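Local coordinates for protein glycoside transferase (Listeria monocytogenes, PDB 6R2M) that probably hydrolyses glycosidic bonds in exopolysaccharide, working as a monomeric extracellular enzyme of the glycoside hydrolase type, at residues 235-238 with 239-242; 302-305 with 306-310; 270-273 with 274-277; 177-180 with 181-184; 205-209 with 210-214. All coordinates share one frame; numbering follows the deposited sequence.

Contact 1. Residues 235-238 with 239-242; sequences QTEL and ASKG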
loop_
_atom_site.group_PDB
_atom_site.type_symbol
_atom_site.label_atom_id
_atom_site.label_comp_id
_atom_site.label_asym_id
_atom_site.label_seq_id
_atom_site.Cartn_x
_atom_site.Cartn_y
_atom_site.Cartn_z
ATOM N N GLN A 235 -15.786 6.427 -13.650
ATOM C CA GLN A 235 -17.145 6.027 -13.995
ATOM C C GLN A 235 -17.316 5.884 -15.500
ATOM O O GLN A 235 -17.946 4.926 -15.972
ATOM C CB GLN A 235 -18.148 7.030 -13.422
ATOM C CG GLN A 235 -18.332 6.895 -11.911
ATOM C CD GLN A 235 -19.155 8.022 -11.320
ATOM O OE1 GLN A 235 -19.572 8.937 -12.031
ATOM N NE2 GLN A 235 -19.389 7.965 -10.010
ATOM N N THR A 236 -16.757 6.816 -16.278
ATOM C CA THR A 236 -16.968 6.767 -17.723
ATOM C C THR A 236 -16.151 5.656 -18.380
ATOM O O THR A 236 -16.595 5.070 -19.374
ATOM C CB THR A 236 -16.655 8.122 -18.362
ATOM O OG1 THR A 236 -15.266 8.450 -18.178
ATOM C CG2 THR A 236 -17.521 9.217 -17.753
ATOM N N GLU A 237 -14.973 5.335 -17.838
ATOM C CA GLU A 237 -14.227 4.177 -18.328
ATOM C C GLU A 237 -15.007 2.890 -18.082
ATOM O O GLU A 237 -15.168 2.063 -18.989
ATOM C CB GLU A 237 -12.851 4.101 -17.655
ATOM C CG GLU A 237 -11.819 5.060 -18.213
ATOM C CD GLU A 237 -11.516 4.792 -19.679
ATOM O OE1 GLU A 237 -10.693 3.894 -19.992
ATOM O OE2 GLU A 237 -12.123 5.485 -20.522
ATOM N N LEU A 238 -15.517 2.709 -16.860
ATOM C CA LEU A 238 -16.275 1.493 -16.562
ATOM C C LEU A 238 -17.531 1.397 -17.421
ATOM O O LEU A 238 -17.859 0.324 -17.947
ATOM C CB LEU A 238 -16.639 1.463 -15.083
ATOM C CG LEU A 238 -15.561 0.902 -14.163
ATOM C CD1 LEU A 238 -16.049 0.991 -12.724
ATOM C CD2 LEU A 238 -15.202 -0.540 -14.537
ATOM N N ALA A 239 -18.244 2.512 -17.583
ATOM C CA ALA A 239 -19.480 2.492 -18.361
ATOM C C ALA A 239 -19.215 2.228 -19.836
ATOM O O ALA A 239 -19.991 1.518 -20.492
ATOM C CB ALA A 239 -20.224 3.814 -18.187
ATOM N N SER A 240 -18.140 2.787 -20.386
ATOM C CA SER A 240 -17.925 2.672 -21.823
ATOM C C SER A 240 -17.133 1.431 -22.206
ATOM O O SER A 240 -17.366 0.867 -23.280
ATOM C CB SER A 240 -17.219 3.921 -22.368
ATOM O OG SER A 240 -15.917 4.071 -21.823
ATOM N N LYS A 241 -16.224 0.976 -21.343
ATOM C CA LYS A 241 -15.341 -0.130 -21.668
ATOM C C LYS A 241 -15.531 -1.346 -20.780
ATOM O O LYS A 241 -15.058 -2.430 -21.144
ATOM C CB LYS A 241 -13.874 0.318 -21.589
ATOM C CG LYS A 241 -13.553 1.471 -22.545
ATOM C CD LYS A 241 -12.258 2.165 -22.193
ATOM C CE LYS A 241 -12.090 3.449 -23.005
ATOM N NZ LYS A 241 -10.704 3.994 -22.907
ATOM N N GLY A 242 -16.208 -1.208 -19.645
ATOM C CA GLY A 242 -16.288 -2.313 -18.714
ATOM C C GLY A 242 -14.966 -2.674 -18.083
ATOM O O GLY A 242 -14.814 -3.783 -17.564
#
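E237 starts off with CG on the backbone-N side of CB and then folds at chi2 (-62°), whereas K241, one turn later, runs nearly straight beyond CG. The bent carboxylate and the extended amine therefore finish side by side, pointing the same way. K241 NZ forms a salt bridge with OE1 of E237 at 2.9 Å, meeting that oxygen on its syn lone pair; the second contact, from NZ to E237 OE2, is a weak bond of 3.2 Å. The grip on the two carboxylate oxygens is thus unequal. E237 OE1 has a further partner in the hydroxyl of Y248, so the buried acid is held from the strand side as well as by its own helix.

One residue earlier, S240 folds its hydroxyl back onto the helix: OG donates to T236 O at 2.7 Å. The same carbonyl also receives S240 N, 2.9 Å from T236 O, and the two donors come from opposite faces of its plane. The helix ends at K241; G242, the first residue to leave it, has positive phi (67°), which turns the chain away. The amide of G242 still gives a bond to L238 O of 2.8 Å, with a bent N-H...O angle of 135°.

This is the C-terminal turn of helix 228-241. L238 packs on I283, T284 and L287 of helix 278-290, Q235 hydrogen-bonds Q277 just ahead of that helix, and E237 faces Y245 and the strand 247-249.

Contact 2. Residues 302-305 with 306-310; sequences FDYI and NKEIT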
loop_
_atom_site.group_PDB
_atom_site.type_symbol
_atom_site.label_atom_id
_atom_site.label_comp_id
_atom_site.label_asym_id
_atom_site.label_seq_id
_atom_site.Cartn_x
_atom_site.Cartn_y
_atom_site.Cartn_z
ATOM N N PHE A 302 2.952 -7.864 -5.057
ATOM C CA PHE A 302 2.025 -6.757 -4.807
ATOM C C PHE A 302 0.646 -7.047 -5.380
ATOM O O PHE A 302 -0.369 -6.794 -4.723
ATOM C CB PHE A 302 2.569 -5.468 -5.416
ATOM C CG PHE A 302 1.828 -4.213 -5.005
ATOM C CD1 PHE A 302 2.097 -3.590 -3.790
ATOM C CD2 PHE A 302 0.924 -3.602 -5.874
ATOM C CE1 PHE A 302 1.456 -2.392 -3.442
ATOM C CE2 PHE A 302 0.288 -2.426 -5.526
ATOM C CZ PHE A 302 0.553 -1.814 -4.315
ATOM N N ASP A 303 0.592 -7.592 -6.603
ATOM C CA ASP A 303 -0.697 -7.930 -7.205
ATOM C C ASP A 303 -1.323 -9.131 -6.512
ATOM O O ASP A 303 -2.515 -9.119 -6.177
ATOM C CB ASP A 303 -0.522 -8.217 -8.699
ATOM C CG ASP A 303 -0.256 -6.970 -9.511
ATOM O OD1 ASP A 303 -0.957 -5.964 -9.312
ATOM O OD2 ASP A 303 0.665 -7.003 -10.355
ATOM N N TYR A 304 -0.528 -10.173 -6.279
ATOM C CA TYR A 304 -1.044 -11.375 -5.643
ATOM C C TYR A 304 -1.664 -11.045 -4.292
ATOM O O TYR A 304 -2.810 -11.410 -4.012
ATOM C CB TYR A 304 0.081 -12.400 -5.483
ATOM C CG TYR A 304 -0.321 -13.569 -4.616
ATOM C CD1 TYR A 304 -1.067 -14.619 -5.140
ATOM C CD2 TYR A 304 -0.005 -13.601 -3.266
ATOM C CE1 TYR A 304 -1.471 -15.669 -4.340
ATOM C CE2 TYR A 304 -0.398 -14.652 -2.465
ATOM C CZ TYR A 304 -1.125 -15.680 -3.006
ATOM O OH TYR A 304 -1.505 -16.716 -2.172
ATOM N N ILE A 305 -0.928 -10.315 -3.452
ATOM C CA ILE A 305 -1.361 -10.192 -2.067
ATOM C C ILE A 305 -2.454 -9.140 -1.918
ATOM O O ILE A 305 -3.308 -9.261 -1.036
ATOM C CB ILE A 305 -0.162 -9.901 -1.145
ATOM C CG1 ILE A 305 -0.531 -10.173 0.316
ATOM C CG2 ILE A 305 0.386 -8.473 -1.328
ATOM C CD1 ILE A 305 -0.707 -11.665 0.637
ATOM N N ASN A 306 -2.463 -8.093 -2.755
ATOM C CA ASN A 306 -3.559 -7.136 -2.665
ATOM C C ASN A 306 -4.869 -7.743 -3.147
ATOM O O ASN A 306 -5.936 -7.392 -2.624
ATOM C CB ASN A 306 -3.238 -5.864 -3.448
ATOM C CG ASN A 306 -2.452 -4.856 -2.616
ATOM O OD1 ASN A 306 -2.960 -4.331 -1.638
ATOM N ND2 ASN A 306 -1.210 -4.595 -3.000
ATOM N N LYS A 307 -4.817 -8.680 -4.099
ATOM C CA LYS A 307 -6.036 -9.400 -4.428
ATOM C C LYS A 307 -6.511 -10.223 -3.229
ATOM O O LYS A 307 -7.693 -10.160 -2.872
ATOM C CB LYS A 307 -5.831 -10.274 -5.674
ATOM C CG LYS A 307 -7.029 -11.151 -5.993
ATOM C CD LYS A 307 -6.920 -11.778 -7.365
ATOM C CE LYS A 307 -8.139 -12.636 -7.640
ATOM N NZ LYS A 307 -8.151 -13.281 -8.984
ATOM N N GLU A 308 -5.597 -10.944 -2.560
ATOM C CA GLU A 308 -6.014 -11.759 -1.422
ATOM C C GLU A 308 -6.562 -10.894 -0.293
ATOM O O GLU A 308 -7.581 -11.238 0.310
ATOM C CB GLU A 308 -4.861 -12.618 -0.916
ATOM C CG GLU A 308 -4.380 -13.650 -1.924
ATOM C CD GLU A 308 -5.480 -14.580 -2.401
ATOM O OE1 GLU A 308 -6.387 -14.910 -1.610
ATOM O OE2 GLU A 308 -5.421 -14.997 -3.579
ATOM N N ILE A 309 -5.897 -9.772 0.011
ATOM C CA ILE A 309 -6.387 -8.902 1.082
ATOM C C ILE A 309 -7.769 -8.361 0.747
ATOM O O ILE A 309 -8.682 -8.382 1.580
ATOM C CB ILE A 309 -5.409 -7.747 1.331
ATOM C CG1 ILE A 309 -4.086 -8.269 1.887
ATOM C CG2 ILE A 309 -6.045 -6.703 2.294
ATOM C CD1 ILE A 309 -3.007 -7.222 1.912
ATOM N N THR A 310 -7.939 -7.854 -0.478
ATOM C CA THR A 310 -9.193 -7.182 -0.824
ATOM C C THR A 310 -10.357 -8.166 -0.867
ATOM O O THR A 310 -11.476 -7.831 -0.465
ATOM C CB THR A 310 -9.036 -6.441 -2.158
ATOM O OG1 THR A 310 -8.104 -5.367 -2.002
ATOM C CG2 THR A 310 -10.364 -5.875 -2.641
HETATM O O HOH W 1 -4.319 -13.336 -5.481
#
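Two successive turns of helix 301-312 make this contact, with N306 reaching back to F302 and E308 back to Y304. N306 ND2 donates to F302 O at 2.9 Å, while the backbone N306 N approaches the same oxygen at 3.2 Å from the opposite face of the carbonyl plane. In F302, CG lies opposite the backbone N and beside the carbonyl carbon (chi1 -169°), which sets the ring on the side where N306 ND2 comes; ND2 sits 3.3 Å above the ring plane, over its centre. One amide nitrogen is thus fixed by a carbonyl and covers an aromatic face, with the amide and ring planes 68° apart.

On another side of the helix the bent chain of E308 lays its CG over the Y304 ring in a CH-pi contact, 4.2 Å from the centroid and displaced toward the rim. Water 1 donates to both Y304 O and E308 OE2, at 2.9 and 2.8 Å, and so ties the carboxylate to the backbone.

Y304 and E308 face helix 21-29, where the tyrosine ring also meets Y25. F302, I305 and N306 pack on L55 of helix 50-62, N306 also touches F267 of helix 262-274, and T310 OG1 hydrogen-bonds Q270 there.

Contact 3. Residues 270-273 with 274-277; sequences QYFN and KTNQ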
loop_
_atom_site.group_PDB
_atom_site.type_symbol
_atom_site.label_atom_id
_atom_site.label_comp_id
_atom_site.label_asym_id
_atom_site.label_seq_id
_atom_site.Cartn_x
_atom_site.Cartn_y
_atom_site.Cartn_z
ATOM N N GLN A 270 -11.919 -1.243 -3.263
ATOM C CA GLN A 270 -11.848 -0.546 -1.980
ATOM C C GLN A 270 -12.400 0.872 -2.080
ATOM O O GLN A 270 -13.137 1.325 -1.197
ATOM C CB GLN A 270 -10.404 -0.491 -1.479
ATOM C CG GLN A 270 -9.791 -1.848 -1.239
ATOM C CD GLN A 270 -8.301 -1.764 -0.934
ATOM O OE1 GLN A 270 -7.820 -0.775 -0.388
ATOM N NE2 GLN A 270 -7.564 -2.805 -1.301
ATOM N N TYR A 271 -12.051 1.578 -3.154
ATOM C CA TYR A 271 -12.466 2.966 -3.325
ATOM C C TYR A 271 -13.977 3.074 -3.510
ATOM O O TYR A 271 -14.638 3.923 -2.889
ATOM C CB TYR A 271 -11.722 3.551 -4.528
ATOM C CG TYR A 271 -12.246 4.871 -5.069
ATOM C CD1 TYR A 271 -11.780 6.076 -4.558
ATOM C CD2 TYR A 271 -13.172 4.902 -6.111
ATOM C CE1 TYR A 271 -12.216 7.280 -5.069
ATOM C CE2 TYR A 271 -13.628 6.103 -6.623
ATOM C CZ TYR A 271 -13.150 7.283 -6.094
ATOM O OH TYR A 271 -13.612 8.470 -6.609
ATOM N N PHE A 272 -14.549 2.218 -4.359
ATOM C CA PHE A 272 -15.986 2.291 -4.580
ATOM C C PHE A 272 -16.748 1.909 -3.321
ATOM O O PHE A 272 -17.775 2.514 -3.012
ATOM C CB PHE A 272 -16.371 1.395 -5.763
ATOM C CG PHE A 272 -16.052 1.996 -7.098
ATOM C CD1 PHE A 272 -16.259 3.350 -7.330
ATOM C CD2 PHE A 272 -15.540 1.210 -8.129
ATOM C CE1 PHE A 272 -15.978 3.899 -8.580
ATOM C CE2 PHE A 272 -15.266 1.761 -9.369
ATOM C CZ PHE A 272 -15.476 3.108 -9.591
ATOM N N ASN A 273 -16.220 0.980 -2.530
ATOM C CA ASN A 273 -16.922 0.627 -1.302
ATOM C C ASN A 273 -16.781 1.717 -0.237
ATOM O O ASN A 273 -17.733 1.982 0.508
ATOM C CB ASN A 273 -16.443 -0.738 -0.829
ATOM C CG ASN A 273 -16.907 -1.851 -1.766
ATOM O OD1 ASN A 273 -17.968 -1.742 -2.390
ATOM N ND2 ASN A 273 -16.117 -2.908 -1.883
ATOM N N LYS A 274 -15.636 2.402 -0.182
ATOM C CA LYS A 274 -15.476 3.505 0.763
ATOM C C LYS A 274 -16.354 4.700 0.407
ATOM O O LYS A 274 -16.767 5.451 1.298
ATOM C CB LYS A 274 -14.011 3.955 0.821
ATOM C CG LYS A 274 -13.073 2.952 1.496
ATOM C CD LYS A 274 -11.628 3.162 1.068
ATOM C CE LYS A 274 -11.057 4.452 1.636
ATOM N NZ LYS A 274 -10.702 4.295 3.078
ATOM N N THR A 275 -16.626 4.913 -0.882
ATOM C CA THR A 275 -17.309 6.112 -1.348
ATOM C C THR A 275 -18.773 5.862 -1.694
ATOM O O THR A 275 -19.383 6.673 -2.398
ATOM C CB THR A 275 -16.565 6.702 -2.544
ATOM O OG1 THR A 275 -16.568 5.765 -3.637
ATOM C CG2 THR A 275 -15.128 6.988 -2.147
ATOM N N ASN A 276 -19.335 4.754 -1.208
ATOM C CA ASN A 276 -20.765 4.479 -1.318
ATOM C C ASN A 276 -21.180 4.309 -2.775
ATOM O O ASN A 276 -22.189 4.852 -3.227
ATOM C CB ASN A 276 -21.585 5.573 -0.626
ATOM C CG ASN A 276 -23.014 5.149 -0.353
ATOM O OD1 ASN A 276 -23.289 3.968 -0.131
ATOM N ND2 ASN A 276 -23.932 6.112 -0.365
ATOM N N GLN A 277 -20.377 3.565 -3.528
ATOM C CA GLN A 277 -20.671 3.258 -4.923
ATOM C C GLN A 277 -20.781 1.746 -5.059
ATOM O O GLN A 277 -19.909 1.105 -5.640
ATOM C CB GLN A 277 -19.592 3.840 -5.845
ATOM C CG GLN A 277 -19.375 5.333 -5.679
ATOM C CD GLN A 277 -18.562 5.945 -6.808
ATOM O OE1 GLN A 277 -18.920 5.848 -7.990
ATOM N NE2 GLN A 277 -17.449 6.568 -6.446
#
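Y271 O is gripped twice by T275, whose hydroxyl OG1 donates to it at 2.8 Å and whose backbone N does so at 3.0 Å, the two arriving from opposite faces of the carbonyl plane. The chi1 of T275, 63°, wedges OG1 between the backbone N and the carbonyl carbon and so turns it back toward the preceding turn. That hydroxyl is in turn an acceptor: Q277 NE2 donates to T275 OG1 at 3.1 Å, forming a short relay from the Q277 amide through the threonine to the carbonyl. The methyl of T275 also faces Y271, CG2 resting 4.1 Å above one face of its ring and displaced toward the rim.

Q277 doubles back over the helix end. Its CD comes within 3.5 Å of F272 CD1, with the amide plane turned 74° from the ring. The glutamine amide has further partners: NE2 also bonds D231, which takes the Y271 hydroxyl too, and OE1 accepts from Q235 and N280. D231 thus gathers two donors from this turn, while K274 leads away to a salt bridge with D221.

Helix 262-274 stops here: Q277 N closes a bond to F272 O of 2.9 Å across five residues, and N276 has positive phi (65°). With Q277 at the N-cap position of helix 278-290, the same residues make the short link between the two helices. The six-to-one bond with positive phi at N276 is that of a Schellman-type C-cap, though the inner five-to-two pair, N276 N and N273 O, stays 3.6 Å apart.

Contact 4. Residues 177-180 with 181-184; sequences AYLP and IQTV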
loop_
_atom_site.group_PDB
_atom_site.type_symbol
_atom_site.label_atom_id
_atom_site.label_comp_id
_atom_site.label_asym_id
_atom_site.label_seq_id
_atom_site.Cartn_x
_atom_site.Cartn_y
_atom_site.Cartn_z
ATOM N N ALA A 177 0.897 19.178 7.304
ATOM C CA ALA A 177 1.326 17.968 6.620
ATOM C C ALA A 177 0.304 17.507 5.599
ATOM O O ALA A 177 0.660 16.773 4.668
ATOM C CB ALA A 177 1.579 16.846 7.632
ATOM N N TYR A 178 -0.949 17.916 5.752
ATOM C CA TYR A 178 -2.031 17.460 4.899
ATOM C C TYR A 178 -2.339 18.437 3.776
ATOM O O TYR A 178 -3.171 18.123 2.912
ATOM C CB TYR A 178 -3.286 17.213 5.740
ATOM C CG TYR A 178 -3.075 16.164 6.817
ATOM C CD1 TYR A 178 -3.344 14.828 6.571
ATOM C CD2 TYR A 178 -2.590 16.513 8.072
ATOM C CE1 TYR A 178 -3.156 13.869 7.551
ATOM C CE2 TYR A 178 -2.386 15.559 9.058
ATOM C CZ TYR A 178 -2.669 14.238 8.784
ATOM O OH TYR A 178 -2.495 13.268 9.744
ATOM N N LEU A 179 -1.675 19.591 3.750
ATOM C CA LEU A 179 -1.938 20.559 2.689
ATOM C C LEU A 179 -1.772 19.971 1.293
ATOM O O LEU A 179 -2.596 20.302 0.425
ATOM C CB LEU A 179 -1.047 21.799 2.856
ATOM C CG LEU A 179 -1.439 22.999 1.984
ATOM C CD1 LEU A 179 -2.590 23.738 2.636
ATOM C CD2 LEU A 179 -0.273 23.951 1.754
ATOM N N PRO A 180 -0.774 19.119 1.003
ATOM C CA PRO A 180 -0.688 18.572 -0.363
ATOM C C PRO A 180 -1.942 17.827 -0.785
ATOM O O PRO A 180 -2.484 18.108 -1.860
ATOM C CB PRO A 180 0.547 17.659 -0.297
ATOM C CG PRO A 180 1.422 18.337 0.729
ATOM C CD PRO A 180 0.463 18.858 1.766
ATOM N N ILE A 181 -2.440 16.900 0.040
ATOM C CA ILE A 181 -3.611 16.132 -0.380
ATOM C C ILE A 181 -4.900 16.942 -0.262
ATOM O O ILE A 181 -5.895 16.624 -0.928
ATOM C CB ILE A 181 -3.673 14.808 0.411
ATOM C CG1 ILE A 181 -4.609 13.790 -0.254
ATOM C CG2 ILE A 181 -4.073 15.050 1.861
ATOM C CD1 ILE A 181 -4.139 13.307 -1.626
ATOM N N GLN A 182 -4.906 18.001 0.542
ATOM C CA GLN A 182 -6.074 18.875 0.601
ATOM C C GLN A 182 -6.204 19.764 -0.624
ATOM O O GLN A 182 -7.319 20.211 -0.921
ATOM C CB GLN A 182 -6.014 19.768 1.838
ATOM C CG GLN A 182 -6.296 19.040 3.132
ATOM C CD GLN A 182 -5.904 19.862 4.356
ATOM O OE1 GLN A 182 -5.313 20.931 4.230
ATOM N NE2 GLN A 182 -6.224 19.356 5.542
ATOM N N THR A 183 -5.112 20.026 -1.334
ATOM C CA THR A 183 -5.110 21.046 -2.379
ATOM C C THR A 183 -4.788 20.511 -3.770
ATOM O O THR A 183 -4.833 21.282 -4.739
ATOM C CB THR A 183 -4.136 22.175 -2.014
ATOM O OG1 THR A 183 -2.807 21.662 -1.827
ATOM C CG2 THR A 183 -4.571 22.835 -0.714
ATOM N N VAL A 184 -4.482 19.217 -3.904
ATOM C CA VAL A 184 -4.194 18.646 -5.217
ATOM C C VAL A 184 -5.462 18.639 -6.067
ATOM O O VAL A 184 -6.588 18.533 -5.552
ATOM C CB VAL A 184 -3.609 17.226 -5.062
ATOM C CG1 VAL A 184 -4.651 16.270 -4.499
ATOM C CG2 VAL A 184 -3.065 16.702 -6.382
HETATM O O HOH W 2 -0.620 15.666 2.369
#
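T183 and L179 make the shortest polar contact here, T183 OG1 donating to L179 O at 2.6 Å. The hydroxyl lies between the backbone N and the carbonyl carbon (chi1 58°), folded back onto the helix, and it meets the carbonyl tilted from its plane. The threonine methyl is left to touch leucine: CG2 is 4.0 Å from L179 CD1. Q182 lies against the previous turn in another way. Its chain is extended beyond CG and passes over Y178 O, and its NE2 comes to 3.6 Å from Y178 CB. The backbone bond beneath, Q182 N to Y178 O, is 2.9 Å.

These side chains belong to helix 179-183, barely a turn and a half long, which follows a 3-10 segment and carries P180 in its first turn, where the lack of an N-H costs no bond. The helix is irregular at both ends. Near its start water 2 bridges the first turn, accepting from I181 N at 3.2 Å and donating to A177 O at 2.9 Å. Toward its end T183 N bonds P180 O, three residues back, at 3.3 Å, and only weakly L179 O, before V184 leaves the helical conformation.

Further out, the amide of Q182 is held by E222 through NE2, and N223 donates to I181 O, both from helix 209-223. Y178 packs on M168 and Q169 of helix 165-170, P180 and V184 rest on L160, and T183 touches F199 of strand 198-200.

Contact 5. Residues 205-209 with 210-214; sequences SEVNM and IDQML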
loop_
_atom_site.group_PDB
_atom_site.type_symbol
_atom_site.label_atom_id
_atom_site.label_comp_id
_atom_site.label_asym_id
_atom_site.label_seq_id
_atom_site.Cartn_x
_atom_site.Cartn_y
_atom_site.Cartn_z
ATOM N N SER A 205 4.154 11.974 -19.926
ATOM C CA SER A 205 3.044 11.561 -20.782
ATOM C C SER A 205 2.158 10.457 -20.224
ATOM O O SER A 205 1.052 10.281 -20.743
ATOM C CB SER A 205 3.567 11.112 -22.149
ATOM O OG SER A 205 4.552 10.111 -21.995
ATOM N N GLU A 206 2.569 9.708 -19.209
ATOM C CA GLU A 206 1.807 8.554 -18.757
ATOM C C GLU A 206 1.487 8.664 -17.274
ATOM O O GLU A 206 2.295 9.174 -16.489
ATOM C CB GLU A 206 2.594 7.266 -19.009
ATOM C CG GLU A 206 1.842 5.998 -18.723
ATOM C CD GLU A 206 2.686 4.773 -19.025
ATOM O OE1 GLU A 206 3.699 4.546 -18.320
ATOM O OE2 GLU A 206 2.339 4.034 -19.976
ATOM N N VAL A 207 0.309 8.161 -16.889
ATOM C CA VAL A 207 -0.023 7.964 -15.481
ATOM C C VAL A 207 -0.137 6.475 -15.206
ATOM O O VAL A 207 -0.590 5.704 -16.061
ATOM C CB VAL A 207 -1.319 8.686 -15.055
ATOM C CG1 VAL A 207 -1.145 10.199 -15.174
ATOM C CG2 VAL A 207 -2.496 8.206 -15.877
ATOM N N ASN A 208 0.281 6.074 -14.009
ATOM C CA ASN A 208 0.125 4.707 -13.524
ATOM C C ASN A 208 -1.099 4.666 -12.610
ATOM O O ASN A 208 -1.143 5.378 -11.603
ATOM C CB ASN A 208 1.391 4.287 -12.777
ATOM C CG ASN A 208 1.380 2.838 -12.370
ATOM O OD1 ASN A 208 0.382 2.329 -11.872
ATOM N ND2 ASN A 208 2.500 2.160 -12.574
ATOM N N MET A 209 -2.097 3.851 -12.966
ATOM C CA MET A 209 -3.358 3.901 -12.231
ATOM C C MET A 209 -3.265 3.296 -10.831
ATOM O O MET A 209 -4.148 3.563 -10.010
ATOM C CB MET A 209 -4.465 3.220 -13.042
ATOM C CG MET A 209 -4.871 4.025 -14.284
ATOM S SD MET A 209 -5.568 5.652 -13.887
ATOM C CE MET A 209 -7.199 5.160 -13.358
ATOM N N ILE A 210 -2.242 2.484 -10.534
ATOM C CA ILE A 210 -2.007 2.114 -9.137
ATOM C C ILE A 210 -1.765 3.366 -8.309
ATOM O O ILE A 210 -2.387 3.576 -7.260
ATOM C CB ILE A 210 -0.814 1.149 -9.007
ATOM C CG1 ILE A 210 -1.121 -0.170 -9.699
ATOM C CG2 ILE A 210 -0.473 0.942 -7.521
ATOM C CD1 ILE A 210 0.058 -1.152 -9.633
ATOM N N ASP A 211 -0.847 4.213 -8.765
ATOM C CA ASP A 211 -0.545 5.431 -8.018
ATOM C C ASP A 211 -1.745 6.371 -7.996
ATOM O O ASP A 211 -2.069 6.946 -6.945
ATOM C CB ASP A 211 0.682 6.107 -8.612
ATOM C CG ASP A 211 1.873 5.158 -8.701
ATOM O OD1 ASP A 211 1.954 4.255 -7.844
ATOM O OD2 ASP A 211 2.702 5.320 -9.610
ATOM N N GLN A 212 -2.450 6.493 -9.125
ATOM C CA GLN A 212 -3.636 7.341 -9.157
ATOM C C GLN A 212 -4.696 6.856 -8.172
ATOM O O GLN A 212 -5.327 7.674 -7.496
ATOM C CB GLN A 212 -4.205 7.406 -10.570
ATOM C CG GLN A 212 -3.298 8.117 -11.589
ATOM C CD GLN A 212 -3.296 9.630 -11.407
ATOM O OE1 GLN A 212 -4.340 10.214 -11.148
ATOM N NE2 GLN A 212 -2.128 10.262 -11.544
ATOM N N MET A 213 -4.914 5.533 -8.074
ATOM C CA MET A 213 -5.935 5.046 -7.148
ATOM C C MET A 213 -5.527 5.313 -5.708
ATOM O O MET A 213 -6.368 5.659 -4.870
ATOM C CB MET A 213 -6.182 3.541 -7.339
ATOM C CG MET A 213 -6.975 3.163 -8.586
ATOM S SD MET A 213 -8.500 4.089 -8.821
ATOM C CE MET A 213 -9.290 3.876 -7.217
ATOM N N LEU A 214 -4.238 5.167 -5.397
ATOM C CA LEU A 214 -3.807 5.434 -4.028
ATOM C C LEU A 214 -4.006 6.907 -3.670
ATOM O O LEU A 214 -4.411 7.228 -2.549
ATOM C CB LEU A 214 -2.350 5.014 -3.844
ATOM C CG LEU A 214 -2.165 3.487 -3.841
ATOM C CD1 LEU A 214 -0.694 3.143 -3.941
ATOM C CD2 LEU A 214 -2.785 2.887 -2.572
#
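N208 and I210 meet at the start of helix 209-223, on the more open side of this contact, while M209 and Q212 form its packed side. N208 is the N-cap: OD1 accepts from I210 N at 2.9 Å in the carbonyl plane of the side-chain amide, an Asx turn. With CG opposite the backbone N (chi1 -174°), the amide lies on the carbonyl side, alongside I210, whose CB is 3.3 Å from OD1. D211 adds a lighter touch, its OD2 3.6 Å from N208 CB. N208, I210 and D211 are all only partly covered, although I210 still touches V264 of helix 262-274.

The inner side is closed. V207 and Q212 meet at about a right angle, V207 CG1 lying 3.8 Å from Q212 NE2, because the glutamine chain bends at chi2 (-74°) back toward the strand. M209 SD approaches Q212 CB at 4.0 Å. Q212 OE1 accepts from the backbone N of F190, outside the two segments, which holds the buried side-chain amide, and Q212 N completes the first helical bond at 3.0 Å from N208 O.

The strand 206-208 thus passes directly into the helix, their axes inclined by 63°. The strand pairs antiparallel with 247-249, V207 bonding Y248 through the backbone; M209 and M213 pack on F230 of helix 228-241, and M213 also reaches L268 and Y271 of helix 262-274.

In the fold
Along the chain the contacts come in the order 4, 5, 1, 3, 2. Each is local, joining residues a few positions apart, so none closes a long loop and none nests in or crosses another. Contact 4 forms a short helix beside helix 209-223, whose start is contact 5. Contact 1 ends the next helix, 228-241, and touches contact 3, where L238 packs on F272. Contact 3, which ends helix 262-274, also touches contact 5 on helix 209-223 and contact 2 on helix 301-312. That last contact meets contact 5 through F302 and I210, while contacts 1 and 2 lie about 23 Å apart between centres.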